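Local coordinates for beta-N-acetylglucosaminidase Nag2 (Vibrio harveyi, PDB 6EZS), which probably hydrolyses terminal non-reducing N-acetyl-D-hexosamine residues of N-acetyl-beta-D-hexosaminides, and binds N-acetyl-D-glucosamine at its active site, at residues Ile368-His373 against Val432-Asp437; His468-Ala473 against Gly493-Lys498; Lys482-Trp487 against Lys498-Tyr503. One frame throughout, in Å; residues are numbered along the deposited sequence.

Contact 1: residues Ile368-His373 against Val432-Asp437; sequences IDVPGH and VHIGAD. With NAG (2-acetamido-2-deoxy-beta-D-glucopyranose), chain C.
I368 and V370 join the strand of H433 and I434 through parallel backbone bonds: I368 N donates to H433 O at 2.9 Å and V370 N to I434 O at 3.1 Å. A third bond, from A436 N to V370 O, carries the pairing past the end of the strand. G435, the last strand residue, has a positive phi, and its bare CA lets D369 OD1 come to 3.2 Å.

The apolar part is small and tight. The CB of I434 heads away from the partner strand, but its CG1, turned anti to the backbone N (chi1 -158°), swings back to meet V370 CG2 at 3.5 Å.

Polar groups gather at the C-terminal ends. The D369 and D437 carboxylates lie with OD1 atoms 4.0 Å apart and planes 76° apart, and a water bridges D369 OD2 to D437 OD1. A second water links D437 OD1 to G372 O. The H373 ring lies obliquely against D437, its CD2 3.4 Å from D437 CG, while its ND1 is held by D303. D437 OD2 lies against the acetamido carbonyl of the bound sugar, 3.2 Å from its O7, two oxygens with no evident bond. In sequence, D437 and E438, the predicted proton donor, match the Asp-Glu pair of family 20, in which the aspartate orients the acetamido group and the glutamate is the acid.

These are neighbouring strands of the catalytic TIM barrel. Helix 410-426 packs on I368 and V370, helix 464-479 on V370, I434 and A436, and strand 296-303 flanks I368 and D369.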
loop_
_atom_site.group_PDB
_atom_site.type_symbol
_atom_site.label_atom_id
_atom_site.label_comp_id
_atom_site.label_asym_id
_atom_site.label_seq_id
_atom_site.Cartn_x
_atom_site.Cartn_y
_atom_site.Cartn_z
ATOM N N ILE A 368 10.324 -3.057 8.075
ATOM C CA ILE A 368 10.474 -2.553 9.417
ATOM C C ILE A 368 11.143 -1.192 9.269
ATOM O O ILE A 368 12.306 -1.116 8.872
ATOM C CB ILE A 368 11.382 -3.499 10.250
ATOM C CG1 ILE A 368 10.916 -4.963 10.144
ATOM C CG2 ILE A 368 11.435 -3.056 11.703
ATOM C CD1 ILE A 368 9.500 -5.235 10.620
ATOM N N ASP A 369 10.411 -0.126 9.600
ATOM C CA ASP A 369 10.889 1.264 9.412
ATOM C C ASP A 369 11.752 1.813 10.538
ATOM O O ASP A 369 11.276 1.979 11.663
ATOM C CB ASP A 369 9.700 2.219 9.263
ATOM C CG ASP A 369 9.142 2.262 7.857
ATOM O OD1 ASP A 369 9.728 1.643 6.950
ATOM O OD2 ASP A 369 8.107 2.940 7.669
ATOM N N VAL A 370 13.006 2.123 10.211
ATOM C CA VAL A 370 13.952 2.811 11.106
ATOM C C VAL A 370 14.863 3.730 10.265
ATOM O O VAL A 370 14.975 3.489 9.052
ATOM C CB VAL A 370 14.832 1.802 11.879
ATOM C CG1 VAL A 370 14.006 0.984 12.852
ATOM C CG2 VAL A 370 15.611 0.879 10.942
ATOM N N PRO A 371 15.491 4.775 10.844
ATOM C CA PRO A 371 15.248 5.267 12.211
ATOM C C PRO A 371 13.992 6.120 12.326
ATOM O O PRO A 371 13.466 6.296 13.415
ATOM C CB PRO A 371 16.473 6.147 12.472
ATOM C CG PRO A 371 16.817 6.681 11.127
ATOM C CD PRO A 371 16.585 5.527 10.198
ATOM N N GLY A 372 13.557 6.674 11.208
ATOM C CA GLY A 372 12.327 7.423 11.133
ATOM C C GLY A 372 11.114 6.532 11.009
ATOM O O GLY A 372 11.209 5.309 10.921
ATOM N N HIS A 373 9.961 7.181 11.002
ATOM C CA HIS A 373 8.658 6.514 11.032
ATOM C C HIS A 373 8.532 5.464 12.155
ATOM O O HIS A 373 7.930 4.409 11.974
ATOM C CB HIS A 373 8.325 5.900 9.662
ATOM C CG HIS A 373 8.018 6.911 8.607
ATOM N ND1 HIS A 373 6.729 7.267 8.272
ATOM C CD2 HIS A 373 8.830 7.633 7.800
ATOM C CE1 HIS A 373 6.762 8.156 7.296
ATOM N NE2 HIS A 373 8.026 8.398 6.995
ATOM N N VAL A 432 14.869 -8.163 3.462
ATOM C CA VAL A 432 14.147 -7.368 4.446
ATOM C C VAL A 432 14.281 -5.875 4.136
ATOM O O VAL A 432 15.383 -5.366 3.906
ATOM C CB VAL A 432 14.659 -7.639 5.867
ATOM C CG1 VAL A 432 13.964 -6.745 6.893
ATOM C CG2 VAL A 432 14.431 -9.092 6.222
ATOM N N HIS A 433 13.148 -5.176 4.162
ATOM C CA HIS A 433 13.104 -3.749 3.886
ATOM C C HIS A 433 13.205 -3.016 5.207
ATOM O O HIS A 433 12.436 -3.297 6.125
ATOM C CB HIS A 433 11.793 -3.405 3.174
ATOM C CG HIS A 433 11.836 -2.142 2.375
ATOM N ND1 HIS A 433 11.949 -0.898 2.951
ATOM C CD2 HIS A 433 11.741 -1.927 1.045
ATOM C CE1 HIS A 433 11.935 0.031 2.016
ATOM N NE2 HIS A 433 11.811 -0.567 0.847
ATOM N N ILE A 434 14.138 -2.065 5.285
ATOM C CA ILE A 434 14.487 -1.362 6.529
ATOM C C ILE A 434 13.911 0.074 6.681
ATOM O O ILE A 434 14.155 0.757 7.680
ATOM C CB ILE A 434 16.036 -1.341 6.698
ATOM C CG1 ILE A 434 16.454 -1.131 8.174
ATOM C CG2 ILE A 434 16.673 -0.295 5.785
ATOM C CD1 ILE A 434 15.969 -2.199 9.137
ATOM N N GLY A 435 13.132 0.507 5.706
ATOM C CA GLY A 435 12.651 1.883 5.608
ATOM C C GLY A 435 13.706 2.813 5.026
ATOM O O GLY A 435 13.748 3.055 3.824
ATOM N N ALA A 436 14.581 3.303 5.900
ATOM C CA ALA A 436 15.599 4.298 5.543
ATOM C C ALA A 436 15.010 5.570 4.891
ATOM O O ALA A 436 15.572 6.130 3.942
ATOM C CB ALA A 436 16.652 3.660 4.649
ATOM N N ASP A 437 13.867 6.007 5.419
ATOM C CA ASP A 437 13.281 7.292 5.070
ATOM C C ASP A 437 14.196 8.403 5.571
ATOM O O ASP A 437 14.871 8.253 6.605
ATOM C CB ASP A 437 11.907 7.487 5.730
ATOM C CG ASP A 437 10.878 6.462 5.286
ATOM O OD1 ASP A 437 10.933 5.313 5.796
ATOM O OD2 ASP A 437 10.007 6.816 4.449
HETATM C C1 NAG C . 4.571 8.297 0.263
HETATM C C2 NAG C . 5.123 8.048 1.689
HETATM C C3 NAG C . 4.094 7.492 2.676
HETATM C C4 NAG C . 2.757 8.193 2.574
HETATM C C5 NAG C . 2.399 8.444 1.115
HETATM C C6 NAG C . 1.114 9.254 0.953
HETATM C C7 NAG C . 7.450 7.195 2.026
HETATM C C8 NAG C . 8.294 5.973 1.811
HETATM N N2 NAG C . 6.207 7.041 1.577
HETATM O O1 NAG C . 5.502 8.969 -0.573
HETATM O O3 NAG C . 4.571 7.638 4.009
HETATM O O4 NAG C . 1.806 7.343 3.212
HETATM O O5 NAG C . 3.485 9.156 0.539
HETATM O O6 NAG C . 0.665 9.114 -0.399
HETATM O O7 NAG C . 7.877 8.205 2.572
HETATM O O HOH W 1 8.280 4.007 5.110
HETATM O O HOH W 2 12.175 4.750 8.204
#

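Contact 2: residues His468-Ala473 against Gly493-Lys498; sequences HFLRHA and GNKVSK
The guanidinium of R471 meets N494 O at its edge, close to its own plane, while the backbone N of H468, one helical turn earlier, sits 3.5 Å above one face, offset toward the rim. The edge contact is a hydrogen bond from R471 NE to N494 O, 3.2 Å long with an angle of 159° at the hydrogen; seen from the acceptor, the donor is tilted out of the carbonyl plane. A bend at chi3 (-98°) folds the long side chain so that NE faces the loop. Arginine fits here because its aliphatic part can lie along the backbone while its polar end reaches a carbonyl at the partly exposed border.

Nearer the core the contact turns apolar. L470 and K495 run side by side in the same direction, with L470 CD1 4.0 Å from K495 CB; only that CB packs on the leucine, and the rest of the lysine leads away to E489 O. V496 CG1 approaches L470 CB more loosely, at 4.4 Å. The carbonyl K495 O lies against aliphatic carbons, L470 CB and R471 CG.

Helix 464-479, on the outside of the TIM barrel, thus packs on the loop joining the adjacent parallel strands 483-487 and 501-504, a connection without a helix. One hydrogen bond to a main-chain oxygen at the partly exposed border, with aliphatic packing behind it, joins the two, and S497 OG adds a bond to E474 of the same helix.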
loop_
_atom_site.group_PDB
_atom_site.type_symbol
_atom_site.label_atom_id
_atom_site.label_comp_id
_atom_site.label_asym_id
_atom_site.label_seq_id
_atom_site.Cartn_x
_atom_site.Cartn_y
_atom_site.Cartn_z
ATOM N N HIS A 468 25.327 5.385 10.203
ATOM C CA HIS A 468 25.835 4.518 11.250
ATOM C C HIS A 468 24.777 3.490 11.705
ATOM O O HIS A 468 25.078 2.300 11.863
ATOM C CB HIS A 468 26.312 5.353 12.437
ATOM C CG HIS A 468 27.029 4.546 13.471
ATOM N ND1 HIS A 468 28.109 3.746 13.161
ATOM C CD2 HIS A 468 26.809 4.390 14.798
ATOM C CE1 HIS A 468 28.532 3.141 14.258
ATOM N NE2 HIS A 468 27.757 3.511 15.263
ATOM N N PHE A 469 23.548 3.961 11.907
ATOM C CA PHE A 469 22.459 3.091 12.327
ATOM C C PHE A 469 22.077 2.103 11.232
ATOM O O PHE A 469 21.891 0.913 11.497
ATOM C CB PHE A 469 21.220 3.894 12.769
ATOM C CG PHE A 469 20.200 3.056 13.489
ATOM C CD1 PHE A 469 20.446 2.589 14.767
ATOM C CD2 PHE A 469 19.019 2.687 12.871
ATOM C CE1 PHE A 469 19.518 1.792 15.429
ATOM C CE2 PHE A 469 18.088 1.895 13.527
ATOM C CZ PHE A 469 18.336 1.445 14.806
ATOM N N LEU A 470 21.961 2.607 10.004
ATOM C CA LEU A 470 21.558 1.789 8.860
ATOM C C LEU A 470 22.616 0.767 8.476
ATOM O O LEU A 470 22.281 -0.329 8.034
ATOM C CB LEU A 470 21.205 2.671 7.655
ATOM C CG LEU A 470 19.907 3.483 7.763
ATOM C CD1 LEU A 470 19.845 4.461 6.597
ATOM C CD2 LEU A 470 18.657 2.602 7.793
ATOM N N ARG A 471 23.884 1.126 8.641
ATOM C CA ARG A 471 24.980 0.181 8.397
ATOM C C ARG A 471 24.992 -0.959 9.406
ATOM O O ARG A 471 25.345 -2.095 9.056
ATOM C CB ARG A 471 26.335 0.879 8.391
ATOM C CG ARG A 471 26.770 1.308 7.010
ATOM C CD ARG A 471 28.109 2.012 7.045
ATOM N NE ARG A 471 27.924 3.465 7.028
ATOM C CZ ARG A 471 28.283 4.328 7.973
ATOM N NH1 ARG A 471 28.898 3.948 9.081
ATOM N NH2 ARG A 471 28.027 5.612 7.791
ATOM N N HIS A 472 24.609 -0.659 10.646
ATOM C CA HIS A 472 24.450 -1.685 11.663
ATOM C C HIS A 472 23.329 -2.652 11.280
ATOM O O HIS A 472 23.491 -3.872 11.402
ATOM C CB HIS A 472 24.193 -1.061 13.036
ATOM C CG HIS A 472 23.801 -2.054 14.084
ATOM N ND1 HIS A 472 24.715 -2.650 14.926
ATOM C CD2 HIS A 472 22.595 -2.580 14.404
ATOM C CE1 HIS A 472 24.086 -3.485 15.733
ATOM N NE2 HIS A 472 22.800 -3.459 15.439
ATOM N N ALA A 473 22.203 -2.110 10.810
ATOM C CA ALA A 473 21.059 -2.935 10.367
ATOM C C ALA A 473 21.433 -3.840 9.196
ATOM O O ALA A 473 21.104 -5.020 9.199
ATOM C CB ALA A 473 19.876 -2.062 10.000
ATOM N N GLY A 493 24.722 9.750 0.594
ATOM C CA GLY A 493 25.726 9.514 1.630
ATOM C C GLY A 493 26.316 8.140 1.394
ATOM O O GLY A 493 26.290 7.649 0.262
ATOM N N ASN A 494 26.846 7.523 2.447
ATOM C CA ASN A 494 27.330 6.132 2.375
ATOM C C ASN A 494 26.598 5.290 3.415
ATOM O O ASN A 494 27.187 4.473 4.130
ATOM C CB ASN A 494 28.854 6.080 2.552
ATOM C CG ASN A 494 29.601 6.696 1.372
ATOM O OD1 ASN A 494 29.934 7.889 1.384
ATOM N ND2 ASN A 494 29.854 5.888 0.339
ATOM N N LYS A 495 25.284 5.482 3.452
ATOM C CA LYS A 495 24.441 4.961 4.524
ATOM C C LYS A 495 24.207 3.476 4.397
ATOM O O LYS A 495 23.935 2.793 5.387
ATOM C CB LYS A 495 23.096 5.688 4.530
ATOM C CG LYS A 495 23.245 7.193 4.649
ATOM C CD LYS A 495 21.972 7.900 5.066
ATOM C CE LYS A 495 20.912 7.851 3.985
ATOM N NZ LYS A 495 20.139 9.128 3.903
ATOM N N VAL A 496 24.272 3.001 3.162
ATOM C CA VAL A 496 24.085 1.603 2.835
ATOM C C VAL A 496 25.108 1.248 1.759
ATOM O O VAL A 496 25.595 2.121 1.027
ATOM C CB VAL A 496 22.634 1.303 2.345
ATOM C CG1 VAL A 496 21.593 1.790 3.347
ATOM C CG2 VAL A 496 22.344 1.911 0.982
ATOM N N SER A 497 25.424 -0.036 1.665
ATOM C CA SER A 497 26.336 -0.540 0.652
ATOM C C SER A 497 25.599 -0.740 -0.659
ATOM O O SER A 497 24.367 -0.631 -0.719
ATOM C CB SER A 497 26.929 -1.867 1.095
ATOM O OG SER A 497 25.997 -2.918 0.926
ATOM N N LYS A 498 26.368 -1.081 -1.691
ATOM C CA LYS A 498 25.835 -1.364 -3.017
ATOM C C LYS A 498 24.916 -2.561 -3.112
ATOM O O LYS A 498 24.168 -2.668 -4.074
ATOM C CB LYS A 498 26.974 -1.538 -4.032
ATOM C CG LYS A 498 27.721 -0.267 -4.403
ATOM C CD LYS A 498 26.787 0.898 -4.703
ATOM C CE LYS A 498 27.349 2.226 -4.234
ATOM N NZ LYS A 498 27.904 3.009 -5.373
#

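Contact 3: residues Lys482-Trp487 against Lys498-Tyr503; sequences KRMLGW and KDTVIY. With NAG (2-acetamido-2-deoxy-beta-D-glucopyranose), chain C.
R483 uses its side chain to grip the main chain of D499, just ahead of the strand that follows. Extended from CG to NE, with CG anti to the backbone N (chi1 -163°), it brings NE to D499 O at 2.6 Å, in the carbonyl plane and near its own guanidinium plane; NH2 adds a weak bond to the same oxygen. V501 CG2 lies over the centre of one guanidinium face, 3.6 Å from R483 CZ. NH2 is further held by a salt bridge to D520 and by a water that also reaches K498 O.

Beyond the arginine, ordinary parallel pairing takes over: V501 N bonds to M484 O, G486 N to V501 O at 2.8 Å, and Y503 N to G486 O. L485, V501, W487 and Y503 share one face of the sheet. There L485 CD2 packs on V501 CB at 3.4 Å, and L485 CD1 approaches Y503 OH, which bonds to Y265. M484 instead lies alongside T500, its CE 3.4 Å from T500 OG1, whose polar partner is E474.

W487 rests CE3 against Y503 CB, 3.3 Å away, with the two ring planes at 86°. One face of its indole receives the acetamido methyl C8 of the sugar, 3.5 Å from W487 NE1, and NE1 donates to E367. Tryptophan suits this position twice over: its flat apolar surface can receive a methyl group, while its N-H fixes the ring's orientation, consistent with a wall of the acetamido pocket.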
loop_
_atom_site.group_PDB
_atom_site.type_symbol
_atom_site.label_atom_id
_atom_site.label_comp_id
_atom_site.label_asym_id
_atom_site.label_seq_id
_atom_site.Cartn_x
_atom_site.Cartn_y
_atom_site.Cartn_z
ATOM N N LYS A 482 20.133 -12.234 5.082
ATOM C CA LYS A 482 19.172 -11.387 4.365
ATOM C C LYS A 482 19.879 -10.221 3.685
ATOM O O LYS A 482 20.789 -9.606 4.258
ATOM C CB LYS A 482 18.115 -10.824 5.323
ATOM C CG LYS A 482 17.352 -11.860 6.120
ATOM C CD LYS A 482 16.607 -12.847 5.235
ATOM C CE LYS A 482 15.677 -13.705 6.076
ATOM N NZ LYS A 482 15.294 -14.946 5.371
ATOM N N ARG A 483 19.435 -9.916 2.472
ATOM C CA ARG A 483 19.848 -8.708 1.769
ATOM C C ARG A 483 18.927 -7.557 2.223
ATOM O O ARG A 483 17.719 -7.766 2.381
ATOM C CB ARG A 483 19.733 -8.944 0.266
ATOM C CG ARG A 483 20.491 -7.952 -0.596
ATOM C CD ARG A 483 20.339 -8.265 -2.076
ATOM N NE ARG A 483 20.868 -7.182 -2.899
ATOM C CZ ARG A 483 20.855 -7.147 -4.232
ATOM N NH1 ARG A 483 20.328 -8.141 -4.932
ATOM N NH2 ARG A 483 21.369 -6.107 -4.866
ATOM N N MET A 484 19.489 -6.371 2.456
ATOM C CA MET A 484 18.682 -5.219 2.857
ATOM C C MET A 484 18.026 -4.503 1.653
ATOM O O MET A 484 18.575 -4.479 0.539
ATOM C CB MET A 484 19.501 -4.234 3.707
ATOM C CG MET A 484 18.656 -3.350 4.614
ATOM S SD MET A 484 19.598 -2.342 5.782
ATOM C CE MET A 484 20.492 -1.289 4.636
ATOM N N LEU A 485 16.823 -3.967 1.888
ATOM C CA LEU A 485 16.095 -3.161 0.900
ATOM C C LEU A 485 15.777 -1.836 1.561
ATOM O O LEU A 485 15.623 -1.780 2.780
ATOM C CB LEU A 485 14.790 -3.827 0.447
ATOM C CG LEU A 485 14.742 -5.312 0.051
ATOM C CD1 LEU A 485 13.365 -5.679 -0.469
ATOM C CD2 LEU A 485 15.728 -5.681 -1.021
ATOM N N GLY A 486 15.688 -0.768 0.773
ATOM C CA GLY A 486 15.402 0.567 1.323
ATOM C C GLY A 486 14.770 1.529 0.343
ATOM O O GLY A 486 14.839 1.328 -0.856
ATOM N N TRP A 487 14.142 2.578 0.861
ATOM C CA TRP A 487 13.587 3.634 0.017
ATOM C C TRP A 487 14.723 4.519 -0.463
ATOM O O TRP A 487 15.766 4.607 0.174
ATOM C CB TRP A 487 12.588 4.487 0.770
ATOM C CG TRP A 487 11.365 3.774 1.276
ATOM C CD1 TRP A 487 10.969 3.668 2.586
ATOM C CD2 TRP A 487 10.363 3.099 0.501
ATOM N NE1 TRP A 487 9.803 2.954 2.675
ATOM C CE2 TRP A 487 9.404 2.591 1.415
ATOM C CE3 TRP A 487 10.179 2.868 -0.881
ATOM C CZ2 TRP A 487 8.288 1.873 1.004
ATOM C CZ3 TRP A 487 9.076 2.128 -1.298
ATOM C CH2 TRP A 487 8.141 1.638 -0.352
ATOM N N LYS A 498 26.368 -1.081 -1.691
ATOM C CA LYS A 498 25.835 -1.364 -3.017
ATOM C C LYS A 498 24.916 -2.561 -3.112
ATOM O O LYS A 498 24.168 -2.668 -4.074
ATOM C CB LYS A 498 26.974 -1.538 -4.032
ATOM C CG LYS A 498 27.721 -0.267 -4.403
ATOM C CD LYS A 498 26.787 0.898 -4.703
ATOM C CE LYS A 498 27.349 2.226 -4.234
ATOM N NZ LYS A 498 27.904 3.009 -5.373
ATOM N N ASP A 499 24.992 -3.465 -2.149
ATOM C CA ASP A 499 24.058 -4.583 -2.061
ATOM C C ASP A 499 22.629 -4.208 -1.645
ATOM O O ASP A 499 21.702 -4.985 -1.891
ATOM C CB ASP A 499 24.603 -5.632 -1.088
ATOM C CG ASP A 499 25.887 -6.275 -1.586
ATOM O OD1 ASP A 499 25.946 -6.633 -2.798
ATOM O OD2 ASP A 499 26.828 -6.417 -0.762
ATOM N N THR A 500 22.447 -3.049 -1.014
ATOM C CA THR A 500 21.114 -2.612 -0.597
ATOM C C THR A 500 20.264 -2.259 -1.833
ATOM O O THR A 500 20.685 -1.467 -2.671
ATOM C CB THR A 500 21.183 -1.443 0.407
ATOM O OG1 THR A 500 21.857 -1.884 1.587
ATOM C CG2 THR A 500 19.789 -0.952 0.803
ATOM N N VAL A 501 19.091 -2.882 -1.943
ATOM C CA VAL A 501 18.202 -2.623 -3.062
ATOM C C VAL A 501 17.407 -1.347 -2.783
ATOM O O VAL A 501 16.796 -1.187 -1.725
ATOM C CB VAL A 501 17.249 -3.797 -3.346
ATOM C CG1 VAL A 501 16.353 -3.510 -4.547
ATOM C CG2 VAL A 501 18.015 -5.095 -3.592
ATOM N N ILE A 502 17.417 -0.451 -3.761
ATOM C CA ILE A 502 16.791 0.861 -3.645
ATOM C C ILE A 502 15.412 0.938 -4.332
ATOM O O ILE A 502 15.266 0.640 -5.524
ATOM C CB ILE A 502 17.711 1.944 -4.236
ATOM C CG1 ILE A 502 19.126 1.839 -3.665
ATOM C CG2 ILE A 502 17.161 3.315 -3.936
ATOM C CD1 ILE A 502 19.227 1.930 -2.147
ATOM N N TYR A 503 14.420 1.382 -3.566
ATOM C CA TYR A 503 13.052 1.605 -4.048
ATOM C C TYR A 503 12.901 3.084 -4.416
ATOM O O TYR A 503 12.825 3.940 -3.542
ATOM C CB TYR A 503 12.040 1.177 -2.976
ATOM C CG TYR A 503 11.856 -0.315 -2.924
ATOM C CD1 TYR A 503 12.922 -1.154 -2.640
ATOM C CD2 TYR A 503 10.633 -0.900 -3.192
ATOM C CE1 TYR A 503 12.782 -2.532 -2.620
ATOM C CE2 TYR A 503 10.479 -2.288 -3.172
ATOM C CZ TYR A 503 11.565 -3.097 -2.883
ATOM O OH TYR A 503 11.440 -4.468 -2.866
HETATM C C1 NAG C . 4.571 8.297 0.263
HETATM C C2 NAG C . 5.123 8.048 1.689
HETATM C C3 NAG C . 4.094 7.492 2.676
HETATM C C4 NAG C . 2.757 8.193 2.574
HETATM C C5 NAG C . 2.399 8.444 1.115
HETATM C C6 NAG C . 1.114 9.254 0.953
HETATM C C7 NAG C . 7.450 7.195 2.026
HETATM C C8 NAG C . 8.294 5.973 1.811
HETATM N N2 NAG C . 6.207 7.041 1.577
HETATM O O1 NAG C . 5.502 8.969 -0.573
HETATM O O3 NAG C . 4.571 7.638 4.009
HETATM O O4 NAG C . 1.806 7.343 3.212
HETATM O O5 NAG C . 3.485 9.156 0.539
HETATM O O6 NAG C . 0.665 9.114 -0.399
HETATM O O7 NAG C . 7.877 8.205 2.572
HETATM O O HOH W 3 21.784 -3.205 -4.750
#

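How the contacts relate
Contacts 1 and 3 belong to the buried wall of the catalytic barrel, whereas contact 2 lies partly exposed on its outer side. Strands 431-435 and 483-487 are neighbours, so contacts 1 and 3 fall in one continuous sheet, and V432 O probably accepts from L485 N at 2.8 Å. The helix of contact 2 backs contact 1, with F469 CE2 3.7 Å from V370 CB, and its loop backs contact 3, where V496 CG1 meets M484 CE at 3.5 Å. Backbone ladders carry contacts 1 and 3, with a carboxylate and an indole at their sugar-facing ends; contact 2 relies on one side-chain to main-chain bond, a kind R483 repeats in contact 3.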